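Local coordinates for PFC0360w protein (Plasmodium falciparum, PDB 3NI8), which probably stimulates the ATPase activity of the chaperone Hsp90, as a parasite member of the AHA1 family of Hsp90 activators, at residues A[32-37]-A[152-157]; A[36-41]-A[112-117]; A[42-47]-A[142-147]; A[75-78]-A[82-85]; A[90-95]-A[119-124]. All coordinates share one frame; numbering follows the deposited sequence. Where two conformers were deposited one is given.

Interaction 1 (A[32-37]-A[152-157]); sequences EVLFNA and LGYPKK
No polar bond spans Val33 and Tyr154; the shortest one at hand, from Asn36 N to Glu32 O at 2.8 Å, belongs to the helix that presents Val33 to the tyrosine ring. The next bond along the helix, Ala37 N to Val33 O, follows it, and both belong to the helical backbone that carries Val33, Leu34 and Ala37 toward the C-terminal chain. The case illustrates how one aromatic ring can carry a contact between a helix and a chain end. Val33 CG1 lies over one face of the Tyr154 ring, displaced toward the hydroxyl end. Its approach to CZ, 3.2 Å, is so short, with a chi1 of 147° far from a staggered position, that the exact placing of this methyl is doubtful. The opposite face receives Leu152 CB, 3.8 Å above the plane, so the ring is sandwiched between Val33 and a residue of its own segment. Leu34 CD2 approaches obliquely, 3.9 Å from Tyr154 CD2, while Leu152 CD1 reaches Ala37 CB at 4.0 Å. Gly153, with positive phi, turns the chain out of the long helix, and Tyr154 is bonded back to Ile148 through its backbone. Val29 and Ile148 add further apolar cover. Such packing of a short N-terminal helix against the chain leaving the long C-terminal helix suits the helix-grip fold of the SRPBCC superfamily, to which Aha1-like domains belong.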
# COMPACT_ATOMS: atom_id res chain seq x y z
N GLU A 32 -1.53 7.32 13.33
CA GLU A 32 -2.29 8.25 12.48
C GLU A 32 -1.46 8.80 11.32
O GLU A 32 -1.97 9.03 10.22
CB GLU A 32 -2.86 9.41 13.31
CG GLU A 32 -1.82 10.23 14.08
CD GLU A 32 -2.37 11.56 14.53
OE1 GLU A 32 -2.99 12.23 13.68
OE2 GLU A 32 -2.20 11.94 15.71
N VAL A 33 -0.17 9.00 11.59
CA VAL A 33 0.77 9.52 10.61
C VAL A 33 1.04 8.45 9.53
O VAL A 33 1.11 8.75 8.34
CB VAL A 33 2.04 10.02 11.36
CG1 VAL A 33 3.30 9.86 10.58
CG2 VAL A 33 1.87 11.47 11.77
N LEU A 34 1.17 7.19 9.94
CA LEU A 34 1.31 6.10 8.98
C LEU A 34 0.01 5.87 8.19
O LEU A 34 0.05 5.68 6.97
CB LEU A 34 1.77 4.82 9.65
CG LEU A 34 3.18 4.87 10.21
CD1 LEU A 34 3.49 3.57 10.88
CD2 LEU A 34 4.19 5.18 9.07
N PHE A 35 -1.12 5.90 8.89
CA PHE A 35 -2.45 5.83 8.27
C PHE A 35 -2.64 6.92 7.19
O PHE A 35 -3.12 6.63 6.09
CB PHE A 35 -3.56 5.92 9.35
CG PHE A 35 -4.96 5.84 8.80
CD1 PHE A 35 -5.62 4.62 8.72
CD2 PHE A 35 -5.64 7.00 8.38
CE1 PHE A 35 -6.94 4.54 8.22
CE2 PHE A 35 -6.94 6.94 7.86
CZ PHE A 35 -7.59 5.70 7.79
N ASN A 36 -2.29 8.16 7.54
CA ASN A 36 -2.28 9.28 6.58
C ASN A 36 -1.50 8.92 5.33
O ASN A 36 -1.96 9.11 4.21
CB ASN A 36 -1.68 10.56 7.19
CG ASN A 36 -1.48 11.68 6.15
OD1 ASN A 36 -0.38 11.88 5.64
ND2 ASN A 36 -2.56 12.40 5.84
N ALA A 37 -0.31 8.38 5.54
CA ALA A 37 0.60 8.12 4.43
C ALA A 37 -0.01 7.16 3.39
O ALA A 37 0.35 7.23 2.18
CB ALA A 37 1.94 7.58 4.95
N LEU A 152 9.66 10.80 3.86
CA LEU A 152 8.83 11.30 4.93
C LEU A 152 9.58 11.49 6.25
O LEU A 152 9.06 12.07 7.17
CB LEU A 152 7.60 10.40 5.12
CG LEU A 152 6.66 10.09 3.94
CD1 LEU A 152 5.41 9.44 4.50
CD2 LEU A 152 6.30 11.30 3.07
N GLY A 153 10.80 10.97 6.35
CA GLY A 153 11.60 11.15 7.54
C GLY A 153 11.06 10.45 8.77
O GLY A 153 11.29 10.89 9.91
N TYR A 154 10.34 9.35 8.57
CA TYR A 154 9.92 8.56 9.72
C TYR A 154 10.96 7.51 10.00
O TYR A 154 11.23 6.66 9.15
CB TYR A 154 8.55 7.93 9.51
CG TYR A 154 7.46 8.89 9.08
CD1 TYR A 154 7.54 10.26 9.36
CD2 TYR A 154 6.33 8.42 8.42
CE1 TYR A 154 6.51 11.14 8.95
CE2 TYR A 154 5.31 9.28 8.03
CZ TYR A 154 5.40 10.63 8.28
OH TYR A 154 4.37 11.45 7.88
N PRO A 155 11.57 7.56 11.18
CA PRO A 155 12.62 6.60 11.50
C PRO A 155 12.03 5.20 11.77
O PRO A 155 10.95 5.07 12.36
CB PRO A 155 13.27 7.17 12.77
CG PRO A 155 12.47 8.46 13.13
CD PRO A 155 11.21 8.40 12.34
N LYS A 156 12.76 4.19 11.33
CA LYS A 156 12.35 2.80 11.44
C LYS A 156 13.45 1.92 12.06
O LYS A 156 14.65 2.13 11.80
CB LYS A 156 11.90 2.28 10.06
CG LYS A 156 12.93 1.53 9.25
CD LYS A 156 12.33 0.26 8.65
CE LYS A 156 13.41 -0.74 8.24
NZ LYS A 156 13.82 -0.63 6.82
N LYS A 157 13.03 0.94 12.87
CA LYS A 157 13.94 -0.09 13.40
C LYS A 157 14.79 -0.74 12.32
O LYS A 157 15.97 -1.01 12.55
CB LYS A 157 13.16 -1.18 14.12
CG LYS A 157 13.10 -1.03 15.62
CD LYS A 157 12.49 -2.27 16.25
CE LYS A 157 12.96 -2.46 17.68
NZ LYS A 157 13.02 -3.90 18.01

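Interaction 2 (A[36-41]-A[112-117]); sequences NAFTDA and TKLKLT. With IPA (isopropyl alcohol), chain B.
Phe38, the residue that meets both Leu114 and Leu116, also has the oxygen of a bound isopropanol at the edge of its ring, in the ring plane. The alcohol probably came from the crystallisation liquor. Its O2 sits 3.6 Å from Phe38 CD1 and 2.7 Å from Phe38 O, so one molecule touches the side chain and the carbonyl of the same residue, with Glu85 OE2 a further polar neighbour. Across the segments, in contrast, the contact is wholly apolar. Leu114 CD2 comes to the ring edge, near its plane, 4.1 Å from Phe38 CE2. Leu116 CD1 stands equally far from Phe38 CE1 but obliquely, and the two leucines, two positions apart on the strand, thus hold separate corners of one ring. Both leucines send CG anti to the backbone N (chi1 -179° in Leu114), which extends their branches from the strand to the helix. In the conformer described, Asn36 ND2 donates to Asp40 OD2 at 2.8 Å, on the anti side of the carboxylate; Asp40 is also the N-cap of the following helix, through its other oxygen, OD1. Around this contact the Phe38 ring meets Phe144 at about 40°, touches Trp140 and Ile148 of helix 132-150 and reaches Val102 of strand 98-106, so the Phe38 side chain, near the end of helix 31-39, packs against both the sheet and the long C-terminal helix.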
# COMPACT_ATOMS: atom_id res chain seq x y z
N ASN A 36 -2.29 8.16 7.54
CA ASN A 36 -2.28 9.28 6.58
C ASN A 36 -1.50 8.92 5.33
O ASN A 36 -1.96 9.11 4.21
CB ASN A 36 -1.68 10.56 7.19
CG ASN A 36 -1.48 11.68 6.15
OD1 ASN A 36 -0.38 11.88 5.64
ND2 ASN A 36 -2.56 12.40 5.84
N ALA A 37 -0.31 8.38 5.54
CA ALA A 37 0.60 8.12 4.43
C ALA A 37 -0.01 7.16 3.39
O ALA A 37 0.35 7.23 2.18
CB ALA A 37 1.94 7.58 4.95
N PHE A 38 -0.90 6.26 3.84
CA PHE A 38 -1.51 5.30 2.94
C PHE A 38 -2.79 5.81 2.27
O PHE A 38 -3.25 5.21 1.28
CB PHE A 38 -1.80 3.99 3.65
CG PHE A 38 -0.61 3.07 3.74
CD1 PHE A 38 -0.46 2.03 2.83
CD2 PHE A 38 0.35 3.25 4.73
CE1 PHE A 38 0.64 1.20 2.90
CE2 PHE A 38 1.45 2.42 4.81
CZ PHE A 38 1.60 1.39 3.90
N THR A 39 -3.35 6.91 2.79
CA THR A 39 -4.70 7.31 2.40
C THR A 39 -4.84 8.77 1.92
O THR A 39 -5.94 9.23 1.60
CB THR A 39 -5.68 7.12 3.57
OG1 THR A 39 -5.21 7.89 4.69
CG2 THR A 39 -5.80 5.66 3.97
N ASP A 40 -3.73 9.49 1.90
CA ASP A 40 -3.74 10.91 1.59
C ASP A 40 -3.02 11.14 0.26
O ASP A 40 -1.81 10.86 0.12
CB ASP A 40 -3.08 11.67 2.72
CG ASP A 40 -2.99 13.16 2.48
OD1 ASP A 40 -2.79 13.60 1.31
OD2 ASP A 40 -3.07 13.90 3.49
N ALA A 41 -3.77 11.68 -0.71
CA ALA A 41 -3.28 11.87 -2.06
C ALA A 41 -1.95 12.64 -2.12
O ALA A 41 -1.04 12.27 -2.89
CB ALA A 41 -4.34 12.53 -2.94
N THR A 112 4.87 2.71 16.22
CA THR A 112 3.80 1.96 15.56
C THR A 112 4.33 0.74 14.82
O THR A 112 5.37 0.80 14.17
CB THR A 112 3.02 2.86 14.59
OG1 THR A 112 2.44 3.94 15.34
CG2 THR A 112 1.90 2.10 13.88
N LYS A 113 3.61 -0.36 14.94
CA LYS A 113 3.95 -1.57 14.21
C LYS A 113 3.14 -1.64 12.93
O LYS A 113 1.92 -1.78 12.97
CB LYS A 113 3.71 -2.79 15.07
CG LYS A 113 4.44 -4.02 14.62
CD LYS A 113 4.17 -5.16 15.59
CE LYS A 113 4.49 -6.49 14.94
NZ LYS A 113 3.85 -6.58 13.58
N LEU A 114 3.83 -1.50 11.81
CA LEU A 114 3.22 -1.60 10.49
C LEU A 114 3.27 -3.05 9.97
O LEU A 114 4.34 -3.62 9.80
CB LEU A 114 3.89 -0.62 9.52
CG LEU A 114 3.45 -0.47 8.06
CD1 LEU A 114 1.97 -0.30 7.98
CD2 LEU A 114 4.14 0.74 7.41
N LYS A 115 2.10 -3.61 9.72
CA LYS A 115 2.00 -4.96 9.19
C LYS A 115 1.19 -4.92 7.90
O LYS A 115 -0.03 -4.72 7.91
CB LYS A 115 1.37 -5.90 10.25
CG LYS A 115 1.05 -7.29 9.76
CD LYS A 115 0.69 -8.22 10.94
CE LYS A 115 -0.44 -9.21 10.57
NZ LYS A 115 -0.71 -10.25 11.61
N LEU A 116 1.89 -5.09 6.78
CA LEU A 116 1.22 -5.17 5.49
C LEU A 116 1.06 -6.62 4.98
O LEU A 116 2.05 -7.36 4.85
CB LEU A 116 1.93 -4.28 4.46
CG LEU A 116 1.20 -4.06 3.13
CD1 LEU A 116 1.66 -2.77 2.51
CD2 LEU A 116 1.40 -5.22 2.13
N THR A 117 -0.19 -7.00 4.69
CA THR A 117 -0.51 -8.30 4.09
C THR A 117 -1.05 -8.15 2.67
O THR A 117 -2.05 -7.47 2.43
CB THR A 117 -1.55 -9.13 4.92
OG1 THR A 117 -1.24 -9.05 6.31
CG2 THR A 117 -1.51 -10.59 4.51
C1 IPA B . -3.47 3.88 -1.63
C2 IPA B . -2.92 2.60 -0.99
C3 IPA B . -1.51 2.20 -1.43
O2 IPA B . -3.01 2.69 0.41

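Interaction 3 (A[42-47]-A[142-147]); sequences YTLTRL and QNFLHN
The short helix 41-47 meets the long helix 132-150 where the latter lies over the sheet, a helix-on-helix junction within the Aha1-like domain; Leu44, Leu47, Phe144 and Asn147 carry it. The short segments approach to 10.0 Å between axes at 119°, and the contact is confined to Leu44 and Leu47 on one side and Phe144 and Asn147 on the other. Here Leu47 serves two partners at once. Its CD1 lies over the face of the Phe144 ring, 4.2 Å from the centroid, in a CH-pi contact. Its other methyl, CD2, packs on the aliphatic part of Asn147, 3.7 Å from CB. Leu44 CD2 approaches the same phenyl ring at its edge instead, near the plane, 3.6 Å from Phe144 CE1. One ring is therefore met by two leucines from different directions. Phe144 leaves a region of the long helix with a wider pi-type turn, and CG anti to the backbone N (chi1 -161°) brings the ring across to the smaller helix, while it also meets Phe38 and stands edge-to-face with Trp140. Beside these apolar groups runs one polar bond: Asn147 ND2 donates to Leu47 O at 3.0 Å, with an N-H...O angle of 156°. The carbonyl is nearly in the amide plane of Asn147, whereas the donor is tilted from the carbonyl plane. Leu47 ends its helix, so its carbonyl probably has no backbone donor from a following turn, and the Asn147 amide provides one, joining a directional polar bond to the apolar leucine-phenylalanine packing.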
# COMPACT_ATOMS: atom_id res chain seq x y z
N TYR A 42 -1.82 13.67 -1.29
CA TYR A 42 -0.62 14.50 -1.34
C TYR A 42 0.61 13.81 -0.72
O TYR A 42 1.72 14.01 -1.20
CB TYR A 42 -0.89 15.91 -0.80
CG TYR A 42 -2.08 16.56 -1.51
CD1 TYR A 42 -2.34 16.31 -2.85
CD2 TYR A 42 -2.93 17.42 -0.84
CE1 TYR A 42 -3.43 16.89 -3.49
CE2 TYR A 42 -4.01 18.01 -1.46
CZ TYR A 42 -4.25 17.74 -2.79
OH TYR A 42 -5.33 18.32 -3.41
N THR A 43 0.40 12.97 0.29
CA THR A 43 1.49 12.15 0.83
C THR A 43 1.82 11.02 -0.15
O THR A 43 3.01 10.78 -0.44
CB THR A 43 1.19 11.64 2.25
OG1 THR A 43 0.91 12.76 3.08
CG2 THR A 43 2.41 10.96 2.83
N LEU A 44 0.79 10.36 -0.67
CA LEU A 44 0.99 9.30 -1.66
C LEU A 44 1.82 9.75 -2.87
O LEU A 44 2.72 9.03 -3.32
CB LEU A 44 -0.34 8.68 -2.10
CG LEU A 44 -1.02 7.76 -1.08
CD1 LEU A 44 -2.49 7.65 -1.43
CD2 LEU A 44 -0.35 6.39 -0.98
N THR A 45 1.50 10.94 -3.38
CA THR A 45 2.24 11.57 -4.48
C THR A 45 3.72 11.77 -4.11
O THR A 45 4.59 11.48 -4.92
CB THR A 45 1.58 12.89 -4.90
OG1 THR A 45 0.26 12.63 -5.39
CG2 THR A 45 2.39 13.59 -6.01
N ARG A 46 4.01 12.24 -2.89
CA ARG A 46 5.39 12.38 -2.43
C ARG A 46 6.05 11.03 -2.35
O ARG A 46 7.22 10.90 -2.64
CB ARG A 46 5.47 13.00 -1.03
CG ARG A 46 5.05 14.44 -0.86
CD ARG A 46 5.31 14.84 0.61
NE ARG A 46 6.74 15.00 0.92
CZ ARG A 46 7.26 15.10 2.15
NH1 ARG A 46 6.49 15.05 3.23
NH2 ARG A 46 8.57 15.26 2.31
N LEU A 47 5.31 10.01 -1.91
CA LEU A 47 5.86 8.65 -1.84
C LEU A 47 6.08 8.05 -3.23
O LEU A 47 6.84 7.08 -3.38
CB LEU A 47 4.95 7.74 -1.01
CG LEU A 47 4.90 7.96 0.51
CD1 LEU A 47 3.76 7.16 1.13
CD2 LEU A 47 6.20 7.56 1.13
N GLN A 142 11.03 -1.50 -1.87
CA GLN A 142 12.04 -0.69 -2.57
C GLN A 142 11.59 0.73 -2.86
O GLN A 142 12.42 1.63 -2.97
CB GLN A 142 12.53 -1.37 -3.88
CG GLN A 142 13.17 -2.79 -3.73
CD GLN A 142 14.12 -2.89 -2.54
OE1 GLN A 142 15.13 -2.17 -2.47
NE2 GLN A 142 13.81 -3.77 -1.60
N ASN A 143 10.28 0.93 -3.00
CA ASN A 143 9.77 2.26 -3.33
C ASN A 143 8.91 2.81 -2.19
O ASN A 143 9.34 3.70 -1.46
CB ASN A 143 8.91 2.27 -4.63
CG ASN A 143 9.54 1.51 -5.82
OD1 ASN A 143 8.80 1.03 -6.72
ND2 ASN A 143 10.88 1.43 -5.86
N PHE A 144 7.71 2.26 -2.06
CA PHE A 144 6.72 2.77 -1.14
C PHE A 144 7.14 2.79 0.33
O PHE A 144 7.14 3.85 0.97
CB PHE A 144 5.43 1.97 -1.28
CG PHE A 144 4.23 2.66 -0.74
CD1 PHE A 144 3.29 3.21 -1.59
CD2 PHE A 144 4.03 2.76 0.64
CE1 PHE A 144 2.15 3.83 -1.08
CE2 PHE A 144 2.89 3.38 1.16
CZ PHE A 144 1.94 3.91 0.30
N LEU A 145 7.48 1.63 0.88
CA LEU A 145 7.87 1.58 2.29
C LEU A 145 9.21 2.25 2.54
O LEU A 145 9.44 2.80 3.61
CB LEU A 145 7.85 0.14 2.83
CG LEU A 145 6.48 -0.56 2.87
CD1 LEU A 145 6.64 -2.03 3.18
CD2 LEU A 145 5.50 0.11 3.86
N HIS A 146 10.10 2.19 1.55
CA HIS A 146 11.39 2.86 1.62
C HIS A 146 11.24 4.37 1.78
O HIS A 146 11.90 4.98 2.62
CB HIS A 146 12.19 2.55 0.37
CG HIS A 146 13.60 3.06 0.42
ND1 HIS A 146 13.98 4.25 -0.15
CD2 HIS A 146 14.70 2.54 1.01
CE1 HIS A 146 15.27 4.44 0.06
NE2 HIS A 146 15.73 3.41 0.76
N ASN A 147 10.34 4.96 0.99
CA ASN A 147 10.18 6.41 0.99
C ASN A 147 9.49 6.98 2.22
O ASN A 147 9.67 8.16 2.55
CB ASN A 147 9.50 6.87 -0.30
CG ASN A 147 10.32 6.57 -1.53
OD1 ASN A 147 11.56 6.45 -1.48
ND2 ASN A 147 9.64 6.43 -2.65

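Interaction 4 (A[75-78]-A[82-85]); sequences TEIT and KIVE. With IPA (isopropyl alcohol), chain B.
Thr75 and Glu76 together face Val84, whose carbonyl oxygen is the most heavily used acceptor between the two strands. Thr75 N gives it a nearly straight bond (2.9 Å, 172°), while Glu76 N and Thr75 OG1 add weak ones from farther away. Glu76 O is engaged in return: Val84 N donates to it at 3.0 Å, in the carbonyl plane and on a lone pair, and Ile83 CA brings a CA-H...O contact to the same oxygen. Toward the turn, Thr78 and Lys82 form a hydrogen-bonded pair satisfied in both directions, Thr78 N to Lys82 O at 2.9 Å and Lys82 N to Thr78 O at 3.0 Å. Among the side chains, Thr78 OG1 donates to the anti lone pair of Glu76 OE2 (2.8 Å). Lys82 NZ is too far from that carboxylate for a salt bridge. On the other face, Ile77 and Ile83 both touch Phe35 of helix 31-39, and Glu85 OE2 lies 2.6 Å from O2 of the bound isopropanol. Ile83 and Glu85 spend their backbone bonds on Val102 and Val100 of strand 98-106. Two antiparallel strands, a three-residue connection and an extra residue opposite Val84 define a beta hairpin with a classic beta bulge.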
# COMPACT_ATOMS: atom_id res chain seq x y z
N THR A 75 -12.05 -0.78 0.79
CA THR A 75 -13.16 -1.67 1.17
C THR A 75 -13.38 -1.68 2.67
O THR A 75 -14.42 -2.15 3.14
CB THR A 75 -13.01 -3.12 0.62
OG1 THR A 75 -11.91 -3.78 1.25
CG2 THR A 75 -12.78 -3.12 -0.89
N GLU A 76 -12.43 -1.13 3.42
CA GLU A 76 -12.55 -0.95 4.87
C GLU A 76 -11.62 0.16 5.36
O GLU A 76 -10.39 0.12 5.16
CB GLU A 76 -12.26 -2.25 5.63
CG GLU A 76 -12.71 -2.22 7.12
CD GLU A 76 -12.09 -3.32 7.99
OE1 GLU A 76 -12.02 -4.50 7.57
OE2 GLU A 76 -11.68 -2.99 9.12
N ILE A 77 -12.21 1.15 6.00
CA ILE A 77 -11.44 2.26 6.57
C ILE A 77 -11.76 2.40 8.04
O ILE A 77 -12.77 3.02 8.40
CB ILE A 77 -11.69 3.61 5.86
CG1 ILE A 77 -11.26 3.53 4.39
CG2 ILE A 77 -10.88 4.70 6.55
CD1 ILE A 77 -11.95 4.50 3.51
N THR A 78 -10.89 1.81 8.87
CA THR A 78 -10.97 1.89 10.33
C THR A 78 -9.82 2.76 10.85
O THR A 78 -8.76 2.25 11.22
CB THR A 78 -10.90 0.48 10.97
OG1 THR A 78 -11.66 -0.46 10.20
CG2 THR A 78 -11.43 0.51 12.43
N LYS A 82 -6.55 0.32 10.74
CA LYS A 82 -6.65 -0.64 9.62
C LYS A 82 -7.25 -0.02 8.36
O LYS A 82 -8.17 0.83 8.42
CB LYS A 82 -7.53 -1.84 10.03
CG LYS A 82 -7.07 -3.23 9.61
CD LYS A 82 -8.25 -4.21 9.62
CE LYS A 82 -7.89 -5.62 10.12
NZ LYS A 82 -8.48 -6.77 9.26
N ILE A 83 -6.72 -0.45 7.23
CA ILE A 83 -7.36 -0.27 5.93
C ILE A 83 -7.31 -1.60 5.17
O ILE A 83 -6.45 -2.42 5.42
CB ILE A 83 -6.76 0.90 5.09
CG1 ILE A 83 -5.24 0.88 5.13
CG2 ILE A 83 -7.25 2.22 5.59
CD1 ILE A 83 -4.59 1.88 4.19
N VAL A 84 -8.28 -1.81 4.29
CA VAL A 84 -8.34 -2.96 3.39
C VAL A 84 -8.68 -2.44 2.00
O VAL A 84 -9.50 -1.53 1.84
CB VAL A 84 -9.41 -4.01 3.82
CG1 VAL A 84 -9.33 -5.26 2.92
CG2 VAL A 84 -9.25 -4.39 5.30
N GLU A 85 -8.05 -3.02 0.98
CA GLU A 85 -8.19 -2.54 -0.40
C GLU A 85 -8.33 -3.69 -1.36
O GLU A 85 -7.73 -4.74 -1.14
CB GLU A 85 -6.94 -1.75 -0.82
CG GLU A 85 -6.66 -0.55 0.08
CD GLU A 85 -5.31 0.08 -0.17
OE1 GLU A 85 -4.49 -0.44 -0.97
OE2 GLU A 85 -5.05 1.11 0.46
C1 IPA B . -3.47 3.88 -1.63
C2 IPA B . -2.92 2.60 -0.99
C3 IPA B . -1.51 2.20 -1.43
O2 IPA B . -3.01 2.69 0.41

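Interaction 5 (A[90-95]-A[119-124]); sequences RDWNEC and NNIPAS
Pro122 CG sits over the face of the Trp92 indole, 3.6 Å above the plane and close to the axis of the six-membered ring, the geometry of a CH-pi contact. Two torsions place the indole there. With chi1 at -70°, Trp92 CG stands anti to the carbonyl carbon; with chi2 at 1°, CD1 is turned to the side of CA and the indole plane runs through the CA atom, leaving the broad face to the proline. The proline, puckered C-gamma endo, crosses the indole at about a right angle and touches it with CG and CD, the latter 3.7 Å from Trp92 CZ3. Ile121 CG2 adds a looser, oblique contact at 4.5 Å from Trp92 CZ2. Both segments are loops at the same end of the antiparallel sheet, one joining strands 82-89 and 98-106, the other leading from strand 111-119 to the long helix 132-150. Val132, Arg135 and Cys136 of that helix also touch the indole. A water completes the link between Asn93 and Ser124. Asn93, with chi1 at -78°, turns its amide to the water, which accepts from ND2 at 3.1 Å. Ser124 OG is 2.7 Å from the water, and Ser124 O receives a weak bond from it at 3.2 Å. Asp91, nearby, forms a salt bridge to Arg135 through OD2, which also accepts from Asn125 ND2.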
# COMPACT_ATOMS: atom_id res chain seq x y z
N ARG A 90 -2.51 -2.21 -13.53
CA ARG A 90 -3.47 -2.18 -14.62
C ARG A 90 -3.23 -3.24 -15.69
O ARG A 90 -4.09 -3.48 -16.52
CB ARG A 90 -3.61 -0.79 -15.23
CG ARG A 90 -2.49 -0.33 -16.10
CD ARG A 90 -2.79 1.09 -16.54
NE ARG A 90 -1.87 1.55 -17.58
CZ ARG A 90 -2.25 2.08 -18.74
NH1 ARG A 90 -3.55 2.25 -19.01
NH2 ARG A 90 -1.33 2.46 -19.62
N ASP A 91 -2.07 -3.89 -15.64
CA ASP A 91 -1.71 -4.87 -16.64
C ASP A 91 -2.11 -6.30 -16.26
O ASP A 91 -1.91 -7.23 -17.05
CB ASP A 91 -0.22 -4.79 -16.96
CG ASP A 91 0.63 -5.24 -15.82
OD1 ASP A 91 0.65 -4.56 -14.78
OD2 ASP A 91 1.31 -6.27 -15.95
N TRP A 92 -2.68 -6.47 -15.07
CA TRP A 92 -3.31 -7.73 -14.68
C TRP A 92 -4.60 -7.93 -15.47
O TRP A 92 -5.15 -6.99 -16.06
CB TRP A 92 -3.65 -7.71 -13.18
CG TRP A 92 -2.49 -7.77 -12.28
CD1 TRP A 92 -1.17 -7.80 -12.62
CD2 TRP A 92 -2.53 -7.73 -10.85
NE1 TRP A 92 -0.38 -7.81 -11.50
CE2 TRP A 92 -1.19 -7.77 -10.39
CE3 TRP A 92 -3.56 -7.69 -9.91
CZ2 TRP A 92 -0.87 -7.77 -9.03
CZ3 TRP A 92 -3.23 -7.67 -8.55
CH2 TRP A 92 -1.90 -7.72 -8.13
N ASN A 93 -5.11 -9.16 -15.47
CA ASN A 93 -6.40 -9.46 -16.09
C ASN A 93 -7.45 -8.52 -15.57
O ASN A 93 -7.42 -8.14 -14.40
CB ASN A 93 -6.82 -10.89 -15.80
CG ASN A 93 -6.10 -11.88 -16.66
OD1 ASN A 93 -6.15 -11.80 -17.90
ND2 ASN A 93 -5.40 -12.82 -16.02
N GLU A 94 -8.38 -8.14 -16.45
CA GLU A 94 -9.45 -7.22 -16.11
C GLU A 94 -10.14 -7.65 -14.80
O GLU A 94 -10.39 -6.82 -13.92
CB GLU A 94 -10.42 -7.07 -17.30
CG GLU A 94 -11.88 -6.67 -16.98
CD GLU A 94 -12.15 -5.15 -16.95
OE1 GLU A 94 -11.41 -4.39 -16.27
OE2 GLU A 94 -13.15 -4.72 -17.59
N CYS A 95 -10.40 -8.96 -14.68
CA CYS A 95 -11.04 -9.56 -13.51
C CYS A 95 -10.19 -9.59 -12.23
O CYS A 95 -10.72 -9.44 -11.13
CB CYS A 95 -11.50 -11.01 -13.83
SG CYS A 95 -13.32 -11.22 -14.17
N ASN A 119 -2.51 -10.43 -0.28
CA ASN A 119 -3.09 -11.76 -0.63
C ASN A 119 -3.63 -11.75 -2.05
O ASN A 119 -3.84 -10.69 -2.63
CB ASN A 119 -4.30 -12.12 0.26
CG ASN A 119 -3.96 -12.24 1.73
OD1 ASN A 119 -4.55 -11.55 2.56
ND2 ASN A 119 -3.02 -13.12 2.07
N ASN A 120 -3.92 -12.94 -2.57
CA ASN A 120 -4.71 -13.10 -3.79
C ASN A 120 -4.05 -12.43 -4.97
O ASN A 120 -4.73 -11.81 -5.80
CB ASN A 120 -6.14 -12.54 -3.63
CG ASN A 120 -7.02 -13.38 -2.68
OD1 ASN A 120 -6.61 -14.43 -2.19
ND2 ASN A 120 -8.24 -12.90 -2.44
N ILE A 121 -2.72 -12.54 -5.01
CA ILE A 121 -1.90 -12.07 -6.11
C ILE A 121 -1.93 -13.11 -7.24
O ILE A 121 -1.56 -14.27 -7.03
CB ILE A 121 -0.41 -11.83 -5.64
CG1 ILE A 121 -0.34 -10.77 -4.54
CG2 ILE A 121 0.49 -11.44 -6.80
CD1 ILE A 121 0.90 -10.84 -3.67
N PRO A 122 -2.36 -12.71 -8.45
CA PRO A 122 -2.40 -13.64 -9.59
C PRO A 122 -1.01 -14.17 -9.99
O PRO A 122 0.02 -13.54 -9.70
CB PRO A 122 -3.00 -12.81 -10.74
CG PRO A 122 -2.86 -11.36 -10.31
CD PRO A 122 -2.91 -11.38 -8.79
N ALA A 123 -1.01 -15.32 -10.66
CA ALA A 123 0.22 -16.00 -11.08
C ALA A 123 0.87 -15.26 -12.24
O ALA A 123 2.09 -15.33 -12.43
CB ALA A 123 -0.09 -17.47 -11.49
N SER A 124 0.05 -14.56 -13.01
CA SER A 124 0.56 -13.78 -14.13
C SER A 124 -0.41 -12.67 -14.54
O SER A 124 -1.58 -12.65 -14.15
CB SER A 124 0.88 -14.71 -15.32
OG SER A 124 -0.30 -15.32 -15.79
O HOH W 1 -2.73 -14.41 -16.51

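From the N terminus, helix 31-39 opens interactions 1 and 2, which share Asn36 and Ala37, and helix 41-47 opens interaction 3. Interaction 4 then closes at once as a local hairpin, nested inside the loops of interactions 1, 2 and 3. Interaction 5 opens after it, in series, and is nested inside interaction 3. Strand 111-119 closes interaction 2, crossing both interaction 5, whose second loop follows directly, and interaction 3, which waits for helix 132-150. The C-terminal chain closes interaction 1 around interactions 3, 4 and 5. Phe35 and Phe38 tie the small helix to the hairpin, Phe38 and Phe144 join interactions 2 and 3, and interaction 5 lies about 29 Å from interaction 1, centre to centre, on the opposite side of the chain's centre.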